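TRNA (Adenine(22)-N(1))-methyltransferase (Mycoplasma capricolum subsp. capricolum, PDB 6QE6) probably methylates N1 of adenine 22 in tRNA, using S-adenosyl-methionine as methyl donor and leaving S-adenosyl-homocysteine as cofactor product. Local coordinates at residues I136-V142 with H167-L171; E159-Y163 with L201-Y205. All blocks are in the same frame, centred on the assembly; numbering follows the deposited sequence.

Overall arrangement
Contacts 1 and 2 meet at the end of the mixed sheet, where strand 168-175 lies between strands 133-138 and 155-163. Contact 1 is buried near the centre of the chain and joins two neighbouring strands by backbone hydrogen bonds, with an indole laid on the loop that follows. Contact 2, farther out and partly buried, joins edge strand 155-163 to helix 200-217 through rings and a leucine, with no hydrogen bond between its segments. The centres of contact 1 and contact 2 are about 10 Å apart. Backbone pairing of Tyr169 with Ile162 and of Leu171 with Ser160 ties them together, and Phe161 packs against both Tyr168 and Trp170, carrying the aromatic packing from one to the other.

Contact 1. Residues I136-V142 with H167-L171; sequences ICSNTSV and HYYWL
An antiparallel strand pair, Cys137 opposite Leu171 and Ser138 opposite Trp170, joins strands 133-138 and 168-175 in the buried part of the sheet. Ser138 and Trp170 form the hydrogen-bonded pair: Trp170 N gives a nearly straight bond to Ser138 O (2.7 Å, 168° at the hydrogen), while the return bond from Ser138 N to Trp170 O is more bent. Past Ser138 the chain turns across one face of the indole. Ser141 CA sits 3.4 Å from the centroid of the five-membered ring of Trp170, a CH-pi contact, and Thr140 C lies over the same face nearer the rim. Trp170 CG is anti to the carbonyl carbon (chi1 -74°), which lays the indole along this turn; Val142 CG1 packs against Trp170 CB at 3.7 Å. This is where the Rossmann-like methyltransferase sheet changes from parallel to antiparallel strands, and the loop 139-142 leads into helix 143-151. Ser138 OG donates to Thr140 O (2.9 Å), and Ser117, at the start of helix 117-124, is hydrogen-bonded to Ser138 OG, Thr140 OG1 and Ser141 O, tying the turn to that helix. On the sheet face that carries Cys137 and Leu171, Cys137 SG approaches the Tyr169 ring obliquely, 5.1 Å from its centroid; Cys137 and Tyr169 both touch Arg25, which binds S-adenosyl-homocysteine. Where direct pairing ends, one water donates to both Asn139 O and Tyr168 O, bridging the parting backbones.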
loop_
_atom_site.group_PDB
_atom_site.type_symbol
_atom_site.label_atom_id
_atom_site.label_comp_id
_atom_site.label_asym_id
_atom_site.label_seq_id
_atom_site.Cartn_x
_atom_site.Cartn_y
_atom_site.Cartn_z
ATOM N N ILE A 136 0.170 -3.024 0.952
ATOM C CA ILE A 136 0.663 -1.685 0.684
ATOM C C ILE A 136 -0.312 -0.663 1.263
ATOM O O ILE A 136 -1.533 -0.810 1.152
ATOM C CB ILE A 136 0.871 -1.485 -0.827
ATOM C CG1 ILE A 136 2.036 -2.378 -1.284
ATOM C CG2 ILE A 136 1.074 -0.012 -1.152
ATOM C CD1 ILE A 136 1.863 -2.962 -2.666
ATOM N N CYS A 137 0.238 0.355 1.916
ATOM C CA CYS A 137 -0.522 1.492 2.430
ATOM C C CYS A 137 0.081 2.745 1.798
ATOM O O CYS A 137 0.961 3.386 2.374
ATOM C CB CYS A 137 -0.486 1.537 3.970
ATOM S SG CYS A 137 -1.530 2.822 4.678
ATOM N N SER A 138 -0.390 3.082 0.604
ATOM C CA SER A 138 0.116 4.232 -0.137
ATOM C C SER A 138 -0.566 5.517 0.312
ATOM O O SER A 138 -1.742 5.525 0.694
ATOM C CB SER A 138 -0.104 4.036 -1.634
ATOM O OG SER A 138 0.499 5.075 -2.373
ATOM N N ASN A 139 0.175 6.617 0.254
ATOM C CA ASN A 139 -0.406 7.923 0.542
ATOM C C ASN A 139 -0.779 8.688 -0.723
ATOM O O ASN A 139 -1.037 9.894 -0.657
ATOM C CB ASN A 139 0.535 8.753 1.422
ATOM C CG ASN A 139 1.906 8.903 0.824
ATOM O OD1 ASN A 139 2.045 9.090 -0.389
ATOM N ND2 ASN A 139 2.941 8.839 1.672
ATOM N N THR A 140 -0.779 8.016 -1.874
ATOM C CA THR A 140 -1.405 8.519 -3.083
ATOM C C THR A 140 -2.243 7.395 -3.670
ATOM O O THR A 140 -2.006 6.217 -3.388
ATOM C CB THR A 140 -0.382 9.032 -4.117
ATOM O OG1 THR A 140 0.493 7.963 -4.540
ATOM C CG2 THR A 140 0.430 10.210 -3.536
ATOM N N SER A 141 -3.247 7.779 -4.461
ATOM C CA SER A 141 -4.125 6.809 -5.100
ATOM C C SER A 141 -3.310 5.802 -5.905
ATOM O O SER A 141 -2.224 6.108 -6.400
ATOM C CB SER A 141 -5.123 7.530 -5.997
ATOM O OG SER A 141 -4.406 8.227 -6.992
ATOM N N VAL A 142 -3.832 4.584 -6.023
ATOM C CA VAL A 142 -3.006 3.445 -6.414
ATOM C C VAL A 142 -3.450 2.811 -7.726
ATOM O O VAL A 142 -3.306 1.602 -7.913
ATOM C CB VAL A 142 -2.985 2.394 -5.288
ATOM C CG1 VAL A 142 -2.295 2.970 -4.078
ATOM C CG2 VAL A 142 -4.397 1.931 -4.927
ATOM N N HIS A 167 -4.761 13.393 6.329
ATOM C CA HIS A 167 -4.194 12.761 5.140
ATOM C C HIS A 167 -5.001 11.517 4.787
ATOM O O HIS A 167 -5.519 10.820 5.665
ATOM C CB HIS A 167 -2.728 12.352 5.343
ATOM C CG HIS A 167 -1.753 13.471 5.171
ATOM N ND1 HIS A 167 -1.475 14.378 6.172
ATOM C CD2 HIS A 167 -0.972 13.822 4.119
ATOM C CE1 HIS A 167 -0.573 15.246 5.743
ATOM N NE2 HIS A 167 -0.253 14.931 4.499
ATOM N N TYR A 168 -5.073 11.217 3.497
ATOM C CA TYR A 168 -5.716 9.993 3.044
ATOM C C TYR A 168 -4.694 8.935 2.646
ATOM O O TYR A 168 -3.543 9.227 2.300
ATOM C CB TYR A 168 -6.667 10.278 1.886
ATOM C CG TYR A 168 -7.813 11.108 2.362
ATOM C CD1 TYR A 168 -8.805 10.553 3.149
ATOM C CD2 TYR A 168 -7.874 12.464 2.083
ATOM C CE1 TYR A 168 -9.860 11.316 3.620
ATOM C CE2 TYR A 168 -8.924 13.242 2.553
ATOM C CZ TYR A 168 -9.914 12.660 3.318
ATOM O OH TYR A 168 -10.960 13.420 3.785
ATOM N N TYR A 169 -5.133 7.683 2.731
ATOM C CA TYR A 169 -4.270 6.537 2.507
ATOM C C TYR A 169 -5.035 5.445 1.774
ATOM O O TYR A 169 -6.231 5.236 2.007
ATOM C CB TYR A 169 -3.728 5.987 3.819
ATOM C CG TYR A 169 -2.848 6.964 4.544
ATOM C CD1 TYR A 169 -3.385 7.862 5.470
ATOM C CD2 TYR A 169 -1.479 6.988 4.309
ATOM C CE1 TYR A 169 -2.588 8.740 6.121
ATOM C CE2 TYR A 169 -0.673 7.871 4.963
ATOM C CZ TYR A 169 -1.229 8.754 5.861
ATOM O OH TYR A 169 -0.415 9.642 6.520
ATOM N N TRP A 170 -4.322 4.735 0.911
ATOM C CA TRP A 170 -4.905 3.725 0.043
ATOM C C TRP A 170 -4.279 2.395 0.433
ATOM O O TRP A 170 -3.082 2.172 0.221
ATOM C CB TRP A 170 -4.659 4.058 -1.430
ATOM C CG TRP A 170 -5.496 5.196 -2.021
ATOM C CD1 TRP A 170 -6.577 5.067 -2.839
ATOM C CD2 TRP A 170 -5.283 6.616 -1.870
ATOM N NE1 TRP A 170 -7.063 6.304 -3.200
ATOM C CE2 TRP A 170 -6.291 7.271 -2.614
ATOM C CE3 TRP A 170 -4.353 7.391 -1.168
ATOM C CZ2 TRP A 170 -6.386 8.669 -2.685
ATOM C CZ3 TRP A 170 -4.443 8.761 -1.241
ATOM C CH2 TRP A 170 -5.457 9.393 -1.997
ATOM N N LEU A 171 -5.068 1.517 1.018
ATOM C CA LEU A 171 -4.552 0.233 1.443
ATOM C C LEU A 171 -4.980 -0.825 0.437
ATOM O O LEU A 171 -6.160 -0.904 0.084
ATOM C CB LEU A 171 -5.043 -0.105 2.852
ATOM C CG LEU A 171 -4.631 -1.472 3.391
ATOM C CD1 LEU A 171 -4.130 -1.387 4.810
ATOM C CD2 LEU A 171 -5.817 -2.406 3.317
HETATM O O HOH W 1 -2.224 11.530 1.576
#

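Contact 2. Residues E159-Y163 with L201-Y205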
loop_
_atom_site.group_PDB
_atom_site.type_symbol
_atom_site.label_atom_id
_atom_site.label_comp_id
_atom_site.label_asym_id
_atom_site.label_seq_id
_atom_site.Cartn_x
_atom_site.Cartn_y
_atom_site.Cartn_z
ATOM N N GLU A 159 -8.885 -4.134 -0.332
ATOM C CA GLU A 159 -8.617 -2.716 -0.423
ATOM C C GLU A 159 -9.465 -2.019 0.612
ATOM O O GLU A 159 -10.523 -2.519 1.007
ATOM C CB GLU A 159 -8.948 -2.123 -1.784
ATOM C CG GLU A 159 -8.222 -2.725 -2.935
ATOM C CD GLU A 159 -8.457 -1.920 -4.211
ATOM O OE1 GLU A 159 -9.122 -2.439 -5.149
ATOM O OE2 GLU A 159 -7.981 -0.759 -4.257
ATOM N N SER A 160 -8.983 -0.850 1.038
ATOM C CA SER A 160 -9.771 0.044 1.875
ATOM C C SER A 160 -9.161 1.440 1.822
ATOM O O SER A 160 -8.047 1.645 1.324
ATOM C CB SER A 160 -9.858 -0.474 3.303
ATOM O OG SER A 160 -8.919 0.199 4.084
ATOM N N PHE A 161 -9.914 2.406 2.342
ATOM C CA PHE A 161 -9.580 3.818 2.201
ATOM C C PHE A 161 -9.604 4.444 3.583
ATOM O O PHE A 161 -10.618 4.350 4.285
ATOM C CB PHE A 161 -10.562 4.524 1.252
ATOM C CG PHE A 161 -10.222 5.971 0.981
ATOM C CD1 PHE A 161 -9.088 6.312 0.242
ATOM C CD2 PHE A 161 -11.042 6.996 1.462
ATOM C CE1 PHE A 161 -8.771 7.645 -0.011
ATOM C CE2 PHE A 161 -10.745 8.331 1.204
ATOM C CZ PHE A 161 -9.609 8.656 0.471
ATOM N N ILE A 162 -8.498 5.084 3.967
ATOM C CA ILE A 162 -8.232 5.467 5.352
ATOM C C ILE A 162 -7.952 6.967 5.440
ATOM O O ILE A 162 -7.182 7.519 4.639
ATOM C CB ILE A 162 -7.046 4.671 5.925
ATOM C CG1 ILE A 162 -7.356 3.171 5.934
ATOM C CG2 ILE A 162 -6.656 5.183 7.305
ATOM C CD1 ILE A 162 -6.138 2.321 6.171
ATOM N N TYR A 163 -8.562 7.620 6.423
ATOM C CA TYR A 163 -8.224 8.990 6.776
ATOM C C TYR A 163 -7.475 8.990 8.104
ATOM O O TYR A 163 -7.985 8.466 9.098
ATOM C CB TYR A 163 -9.478 9.864 6.882
ATOM C CG TYR A 163 -9.171 11.172 7.561
ATOM C CD1 TYR A 163 -8.641 12.240 6.843
ATOM C CD2 TYR A 163 -9.359 11.327 8.941
ATOM C CE1 TYR A 163 -8.328 13.437 7.470
ATOM C CE2 TYR A 163 -9.037 12.518 9.582
ATOM C CZ TYR A 163 -8.527 13.573 8.846
ATOM O OH TYR A 163 -8.217 14.757 9.489
ATOM N N LEU A 201 -17.035 7.565 3.251
ATOM C CA LEU A 201 -15.762 8.279 3.326
ATOM C C LEU A 201 -15.158 8.457 1.932
ATOM O O LEU A 201 -14.826 9.579 1.521
ATOM C CB LEU A 201 -14.792 7.543 4.260
ATOM C CG LEU A 201 -13.413 8.186 4.487
ATOM C CD1 LEU A 201 -13.527 9.518 5.234
ATOM C CD2 LEU A 201 -12.464 7.251 5.230
ATOM N N TYR A 202 -15.051 7.358 1.173
ATOM C CA TYR A 202 -14.411 7.404 -0.144
ATOM C C TYR A 202 -15.257 8.175 -1.152
ATOM O O TYR A 202 -14.723 8.908 -1.997
ATOM C CB TYR A 202 -14.140 5.974 -0.640
ATOM C CG TYR A 202 -13.284 5.868 -1.872
ATOM C CD1 TYR A 202 -12.152 6.648 -2.023
ATOM C CD2 TYR A 202 -13.601 4.970 -2.892
ATOM C CE1 TYR A 202 -11.364 6.556 -3.160
ATOM C CE2 TYR A 202 -12.807 4.864 -4.039
ATOM C CZ TYR A 202 -11.692 5.663 -4.165
ATOM O OH TYR A 202 -10.899 5.578 -5.289
ATOM N N ILE A 203 -16.577 8.009 -1.100
ATOM C CA ILE A 203 -17.428 8.780 -1.996
ATOM C C ILE A 203 -17.266 10.268 -1.714
ATOM O O ILE A 203 -17.144 11.082 -2.638
ATOM C CB ILE A 203 -18.895 8.322 -1.876
ATOM C CG1 ILE A 203 -19.037 6.895 -2.417
ATOM C CG2 ILE A 203 -19.802 9.258 -2.639
ATOM C CD1 ILE A 203 -20.359 6.246 -2.076
ATOM N N SER A 204 -17.213 10.636 -0.434
ATOM C CA SER A 204 -17.015 12.033 -0.063
ATOM C C SER A 204 -15.717 12.575 -0.652
ATOM O O SER A 204 -15.693 13.656 -1.259
ATOM C CB SER A 204 -17.019 12.155 1.452
ATOM O OG SER A 204 -16.879 13.502 1.799
ATOM N N TYR A 205 -14.632 11.806 -0.513
ATOM C CA TYR A 205 -13.352 12.186 -1.098
ATOM C C TYR A 205 -13.459 12.383 -2.613
ATOM O O TYR A 205 -12.866 13.318 -3.169
ATOM C CB TYR A 205 -12.309 11.122 -0.758
ATOM C CG TYR A 205 -10.967 11.356 -1.406
ATOM C CD1 TYR A 205 -9.994 12.127 -0.767
ATOM C CD2 TYR A 205 -10.669 10.813 -2.647
ATOM C CE1 TYR A 205 -8.767 12.351 -1.347
ATOM C CE2 TYR A 205 -9.449 11.035 -3.239
ATOM C CZ TYR A 205 -8.499 11.799 -2.581
ATOM O OH TYR A 205 -7.274 12.022 -3.168
#
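The Phe161 ring has Tyr202 over one face and Leu201 at its edge. Tyr202 comes edge-on, with CD1 3.5 Å above the plane and over the ring centre, the two planes at 50°. Leu201 CG lies near the Phe161 plane, 4.0 Å from Phe161 CD2. In turn Phe161 CZ stands over one face of Tyr205, offset toward its rim and 3.6 Å from Tyr205 CG; these two rings are oblique, with planes at 58°. Phe161 CG is anti to the backbone N (chi1 -176°), which carries the ring out from the strand to the helix. The three rings form an aromatic cluster that docks edge strand 155-163 of the methyltransferase sheet against helix 200-217, one of the two long helices of the C-terminal part. Leu201 and Tyr205, one helical turn apart, meet the edge and the CZ end of the Phe161 ring. Leu201 CD2 also rests on the strand backbone, 3.6 Å from Phe161 O, and reaches loosely to Tyr163 CB. The hydroxyl of Tyr202 is hydrogen-bonded to Phe190 O, which ties the far end of that ring to helix 185-190. Phe196 touches both Phe161 and Tyr202, while from the adjacent strand Trp170 meets Phe161 edge-to-face and Tyr168 lies displaced on the side away from Tyr202.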